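PDB 1RTW: transcriptional activator, putative from Pyrococcus furiosus, which is of unknown function but is an all-helical protein of the TENA/THI-4/PQQC family, although it has been called a putative transcriptional activator. Local coordinates for residues Y45-A50 and K78-F83; E84-E89 and Y149-N154. All blocks are in the same frame, centred on the assembly; numbering follows the deposited sequence.

Contact 1 (Y45-A50 and K78-F83); sequences YFVKNA and KELEMF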
# COMPACT_ATOMS: atom_id res chain seq x y z
N TYR B 45 7.03 -20.85 4.68
CA TYR B 45 6.47 -19.90 3.74
C TYR B 45 5.61 -18.89 4.51
O TYR B 45 5.66 -17.69 4.25
CB TYR B 45 5.59 -20.62 2.72
CG TYR B 45 4.84 -19.70 1.79
CD1 TYR B 45 3.47 -19.46 1.96
CD2 TYR B 45 5.48 -19.12 0.72
CE1 TYR B 45 2.76 -18.65 1.07
CE2 TYR B 45 4.79 -18.31 -0.19
CZ TYR B 45 3.43 -18.08 -0.01
OH TYR B 45 2.78 -17.27 -0.91
N PHE B 46 4.86 -19.39 5.49
CA PHE B 46 4.02 -18.51 6.28
C PHE B 46 4.85 -17.52 7.10
O PHE B 46 4.54 -16.34 7.15
CB PHE B 46 3.11 -19.32 7.23
CG PHE B 46 2.21 -18.47 8.08
CD1 PHE B 46 1.03 -17.93 7.56
CD2 PHE B 46 2.59 -18.11 9.37
CE1 PHE B 46 0.25 -17.05 8.32
CE2 PHE B 46 1.81 -17.22 10.14
CZ PHE B 46 0.64 -16.69 9.61
N VAL B 47 5.92 -18.00 7.72
CA VAL B 47 6.78 -17.15 8.55
C VAL B 47 7.38 -16.00 7.75
O VAL B 47 7.37 -14.85 8.21
CB VAL B 47 7.89 -17.98 9.24
CG1 VAL B 47 8.90 -17.07 9.91
CG2 VAL B 47 7.27 -18.94 10.27
N LYS B 48 7.87 -16.31 6.56
CA LYS B 48 8.46 -15.30 5.69
C LYS B 48 7.46 -14.19 5.42
O LYS B 48 7.79 -13.00 5.52
CB LYS B 48 8.90 -15.91 4.34
CG LYS B 48 10.22 -16.68 4.39
CD LYS B 48 10.69 -17.13 3.01
CE LYS B 48 9.74 -18.15 2.40
NZ LYS B 48 10.22 -18.65 1.08
N ASN B 49 6.23 -14.57 5.12
CA ASN B 49 5.20 -13.60 4.81
C ASN B 49 4.62 -12.94 6.03
O ASN B 49 4.08 -11.83 5.94
CB ASN B 49 4.13 -14.24 3.95
CG ASN B 49 4.62 -14.51 2.56
OD1 ASN B 49 4.90 -13.58 1.80
ND2 ASN B 49 4.78 -15.79 2.22
N ALA B 50 4.74 -13.60 7.16
CA ALA B 50 4.25 -13.05 8.41
C ALA B 50 5.18 -11.87 8.77
O ALA B 50 4.76 -10.89 9.38
CB ALA B 50 4.27 -14.13 9.49
N LYS B 78 14.43 -14.46 13.26
CA LYS B 78 15.33 -15.52 13.72
C LYS B 78 14.73 -16.89 13.43
O LYS B 78 15.47 -17.87 13.19
CB LYS B 78 15.63 -15.36 15.22
CG LYS B 78 17.00 -14.78 15.52
CD LYS B 78 17.37 -13.62 14.60
CE LYS B 78 18.86 -13.28 14.69
NZ LYS B 78 19.29 -12.38 13.58
N GLU B 79 13.39 -16.94 13.39
CA GLU B 79 12.65 -18.17 13.09
C GLU B 79 13.04 -18.74 11.74
O GLU B 79 13.00 -19.95 11.54
CB GLU B 79 11.13 -17.91 13.11
CG GLU B 79 10.54 -17.59 14.47
CD GLU B 79 9.02 -17.41 14.44
OE1 GLU B 79 8.39 -17.61 13.38
OE2 GLU B 79 8.44 -17.05 15.48
N LEU B 80 13.43 -17.87 10.80
CA LEU B 80 13.85 -18.33 9.48
C LEU B 80 15.04 -19.25 9.60
O LEU B 80 15.07 -20.31 8.97
CB LEU B 80 14.21 -17.15 8.57
CG LEU B 80 13.06 -16.22 8.21
CD1 LEU B 80 13.57 -15.11 7.31
CD2 LEU B 80 11.94 -17.02 7.55
N GLU B 81 16.03 -18.83 10.38
CA GLU B 81 17.24 -19.62 10.60
C GLU B 81 16.86 -20.95 11.26
O GLU B 81 17.40 -22.00 10.92
CB GLU B 81 18.23 -18.86 11.51
CG GLU B 81 18.56 -17.45 11.04
CD GLU B 81 19.37 -16.65 12.06
OE1 GLU B 81 19.99 -15.64 11.66
OE2 GLU B 81 19.37 -17.01 13.26
N MSE B 82 15.91 -20.90 12.19
CA MSE B 82 15.46 -22.10 12.88
C MSE B 82 14.88 -23.12 11.89
O MSE B 82 15.14 -24.32 12.00
CB MSE B 82 14.42 -21.72 13.94
CG MSE B 82 13.75 -22.91 14.60
SE MSE B 82 12.55 -22.41 16.00
CE MSE B 82 11.11 -21.68 14.94
N PHE B 83 14.12 -22.63 10.91
CA PHE B 83 13.53 -23.51 9.90
C PHE B 83 14.62 -24.03 8.97
O PHE B 83 14.64 -25.20 8.62
CB PHE B 83 12.48 -22.76 9.07
CG PHE B 83 11.11 -22.76 9.66
CD1 PHE B 83 10.12 -23.61 9.16
CD2 PHE B 83 10.78 -21.90 10.70
CE1 PHE B 83 8.83 -23.60 9.68
CE2 PHE B 83 9.48 -21.88 11.23
CZ PHE B 83 8.51 -22.74 10.72

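Contact 2 (E84-E89 and Y149-N154); sequences EKKAQE and YQEFIN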
# COMPACT_ATOMS: atom_id res chain seq x y z
N GLU B 84 15.54 -23.15 8.59
CA GLU B 84 16.63 -23.51 7.69
C GLU B 84 17.61 -24.53 8.27
O GLU B 84 18.07 -25.41 7.55
CB GLU B 84 17.36 -22.25 7.24
CG GLU B 84 16.52 -21.35 6.35
CD GLU B 84 16.89 -19.88 6.43
OE1 GLU B 84 17.84 -19.52 7.16
OE2 GLU B 84 16.20 -19.08 5.78
N LYS B 85 17.93 -24.39 9.55
CA LYS B 85 18.85 -25.31 10.22
C LYS B 85 18.21 -26.69 10.18
O LYS B 85 18.72 -27.61 9.54
CB LYS B 85 19.07 -24.89 11.69
CG LYS B 85 20.43 -25.27 12.27
CD LYS B 85 20.40 -25.32 13.79
CE LYS B 85 19.60 -26.53 14.26
NZ LYS B 85 19.27 -26.52 15.72
N LYS B 86 17.03 -26.78 10.79
CA LYS B 86 16.26 -28.02 10.85
C LYS B 86 16.14 -28.69 9.49
O LYS B 86 16.21 -29.91 9.38
CB LYS B 86 14.88 -27.74 11.43
CG LYS B 86 14.13 -28.98 11.84
CD LYS B 86 14.88 -29.68 12.95
CE LYS B 86 14.21 -30.98 13.35
NZ LYS B 86 15.02 -31.68 14.38
N ALA B 87 15.98 -27.89 8.44
CA ALA B 87 15.85 -28.43 7.10
C ALA B 87 17.15 -29.04 6.56
O ALA B 87 17.12 -29.97 5.76
CB ALA B 87 15.33 -27.37 6.16
N GLN B 88 18.28 -28.47 6.97
CA GLN B 88 19.59 -28.98 6.57
C GLN B 88 19.84 -30.35 7.20
O GLN B 88 20.27 -31.30 6.54
CB GLN B 88 20.69 -28.03 7.03
CG GLN B 88 21.23 -27.12 5.95
CD GLN B 88 21.87 -27.88 4.79
OE1 GLN B 88 22.56 -28.88 4.98
NE2 GLN B 88 21.63 -27.40 3.57
N GLU B 89 19.59 -30.42 8.51
CA GLU B 89 19.76 -31.62 9.31
C GLU B 89 18.88 -32.77 8.82
O GLU B 89 19.27 -33.93 8.90
CB GLU B 89 19.44 -31.32 10.77
CG GLU B 89 20.24 -30.14 11.32
CD GLU B 89 19.93 -29.81 12.77
OE1 GLU B 89 20.86 -29.38 13.49
OE2 GLU B 89 18.76 -29.98 13.19
N TYR B 149 11.75 -32.61 17.45
CA TYR B 149 11.45 -31.25 17.03
C TYR B 149 11.34 -30.35 18.25
O TYR B 149 10.59 -29.37 18.25
CB TYR B 149 10.14 -31.21 16.25
CG TYR B 149 10.01 -32.35 15.28
CD1 TYR B 149 10.88 -32.47 14.19
CD2 TYR B 149 9.06 -33.35 15.47
CE1 TYR B 149 10.80 -33.54 13.32
CE2 TYR B 149 8.97 -34.43 14.59
CZ TYR B 149 9.85 -34.52 13.52
OH TYR B 149 9.79 -35.59 12.67
N GLN B 150 12.13 -30.67 19.27
CA GLN B 150 12.14 -29.91 20.51
C GLN B 150 12.42 -28.41 20.30
O GLN B 150 11.86 -27.57 21.00
CB GLN B 150 13.15 -30.51 21.48
CG GLN B 150 13.03 -30.01 22.90
CD GLN B 150 11.70 -30.35 23.52
OE1 GLN B 150 11.19 -31.46 23.35
NE2 GLN B 150 11.13 -29.41 24.26
N GLU B 151 13.27 -28.10 19.32
CA GLU B 151 13.63 -26.71 19.02
C GLU B 151 12.38 -25.85 18.83
O GLU B 151 12.24 -24.79 19.45
CB GLU B 151 14.50 -26.63 17.77
CG GLU B 151 15.69 -27.58 17.74
CD GLU B 151 15.50 -28.72 16.74
OE1 GLU B 151 14.53 -29.50 16.89
OE2 GLU B 151 16.33 -28.82 15.81
N PHE B 152 11.47 -26.32 17.98
CA PHE B 152 10.21 -25.62 17.69
C PHE B 152 9.28 -25.56 18.89
O PHE B 152 8.66 -24.52 19.14
CB PHE B 152 9.48 -26.29 16.53
CG PHE B 152 10.26 -26.29 15.26
CD1 PHE B 152 10.10 -25.27 14.34
CD2 PHE B 152 11.19 -27.29 15.01
CE1 PHE B 152 10.85 -25.24 13.19
CE2 PHE B 152 11.95 -27.27 13.86
CZ PHE B 152 11.79 -26.24 12.94
N ILE B 153 9.18 -26.66 19.62
CA ILE B 153 8.33 -26.73 20.79
C ILE B 153 8.78 -25.70 21.82
O ILE B 153 7.96 -24.98 22.38
CB ILE B 153 8.36 -28.12 21.43
CG1 ILE B 153 7.97 -29.17 20.40
CG2 ILE B 153 7.39 -28.18 22.60
CD1 ILE B 153 8.14 -30.58 20.89
N ASN B 154 10.09 -25.63 22.04
CA ASN B 154 10.67 -24.69 23.00
C ASN B 154 10.54 -23.24 22.58
O ASN B 154 10.18 -22.41 23.40
CB ASN B 154 12.16 -25.00 23.24
CG ASN B 154 12.37 -26.25 24.09
OD1 ASN B 154 11.51 -26.64 24.88
ND2 ASN B 154 13.54 -26.87 23.93

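Contact 1 (Y45-A50 and K78-F83)
Val47 carries most of the contact between 45-50 and 78-83, its CB directed at the partner helix and its two methyls touching Glu79, Leu80 and Phe83. Followed outward, the side chain first passes the carboxylate of Glu79, whose OE1 lies 4.2 Å from Val47 CB. CG1, anti to the backbone N (chi1 171°), then runs alongside Leu80, the two side chains passing each other head to tail until Val47 CG1 stands 3.8 Å from Leu80 CD2. CG2 takes the other branch and meets the ring of Phe83 obliquely, 3.8 Å from Phe83 CE2. Glu79 OE1 sits by both branches, 3.5 Å from Val47 CG1 and 3.6 Å from Val47 CG2, so an oxygen of a buried acid rests against methyl groups. Its other oxygen, OE2, is hydrogen-bonded to Trp156, and a bound phosphate ion, probably from the crystallisation liquor, lies beside the same side chain.

Leu80 CD2 also touches the aliphatic part of Lys48, 3.6 Å from Lys48 CG, where the leucine lies roughly perpendicular to the lysine chain. Beyond that point the lysine bends at chi3 (-65°) and carries its amino group off to a salt bridge with Asp63 of the second subunit. One residue thus lends its methylenes to the packing within the chain and its charge to the subunit interface.

The paired segments run antiparallel, at 165°, with axes 9.8 Å apart, as neighbouring helices do in the up-and-down bundles of this family. Around this pair, helices 100-115 and 118-142 pack against Phe46 on a flank of 45-50, and helix 150-157 lies against Glu79 and Met82 of 78-83.

Contact 2 (E84-E89 and Y149-N154)
The aliphatic chain of the buried Lys86 passes the edge of Phe152 and then that of Tyr149 before its amino group reaches Glu151. The contact joins the C-terminal end of helix 66-89 to the start of helix 150-157 in an antiparallel pair within this all-helical TENA/THI-4/PQQC fold, with a salt-bridge network of Lys85, Lys86, Glu89 and Glu151 along its side. The segment axes are 11.7 Å apart, so long side chains do the bridging.

The first torsion of the lysine, with CG anti to the backbone N (chi1 -166°), sets that methylene at the edge of the Phe152 ring: Lys86 CG is 3.4 Å from Phe152 CE2, near the ring plane. The bend at chi2 (63°) then turns CD and CE on toward Glu151 and Tyr149. Lys86 CE comes to the edge of the tyrosine ring, 3.7 Å from Tyr149 CD1. The amino group faces both carboxylate oxygens of Glu151 in a salt bridge whose two hydrogen bonds are weak, Lys86 NZ lying 3.4 Å from Glu151 OE1. Its stronger polar partner is the carbonyl of Pro148, just before the N-cap position held by Tyr149. The carboxylate would balance a positive charge on the amino group, and the Pro148 carbonyl gives it a hydrogen-bond acceptor.

Lys85 approaches the same acid from the more exposed margin. Glu89 OE2 lies 3.8 Å from Glu151 OE2, their carboxylate planes turned 33° apart; Lys85, in long salt bridges to both acids, and Lys86 would ease this closeness. Tyr149 is stacked on Phe36. Glu151 OE2 itself also rests against the methylene chain, 3.3 Å from Lys86 CD.

How the contacts relate
From the N terminus, helix 33-60 supplies the first half of contact 1; the chain then turns and comes back along helix 66-89, closing that contact after 27 intervening residues. Contact 2 opens directly afterwards on the same helix and closes only at helix 150-157, after helices 100-115 and 118-142 have been laid down. The two loops therefore follow in series, neither nesting nor crossing. Helix 66-89 is common to both and ties helix 33-60 to helix 150-157. With centres 12 Å apart the contacts also touch directly: Met82 and Phe83 of contact 1 pack against Phe152 of contact 2, the two phenylalanine rings meeting edge-to-face.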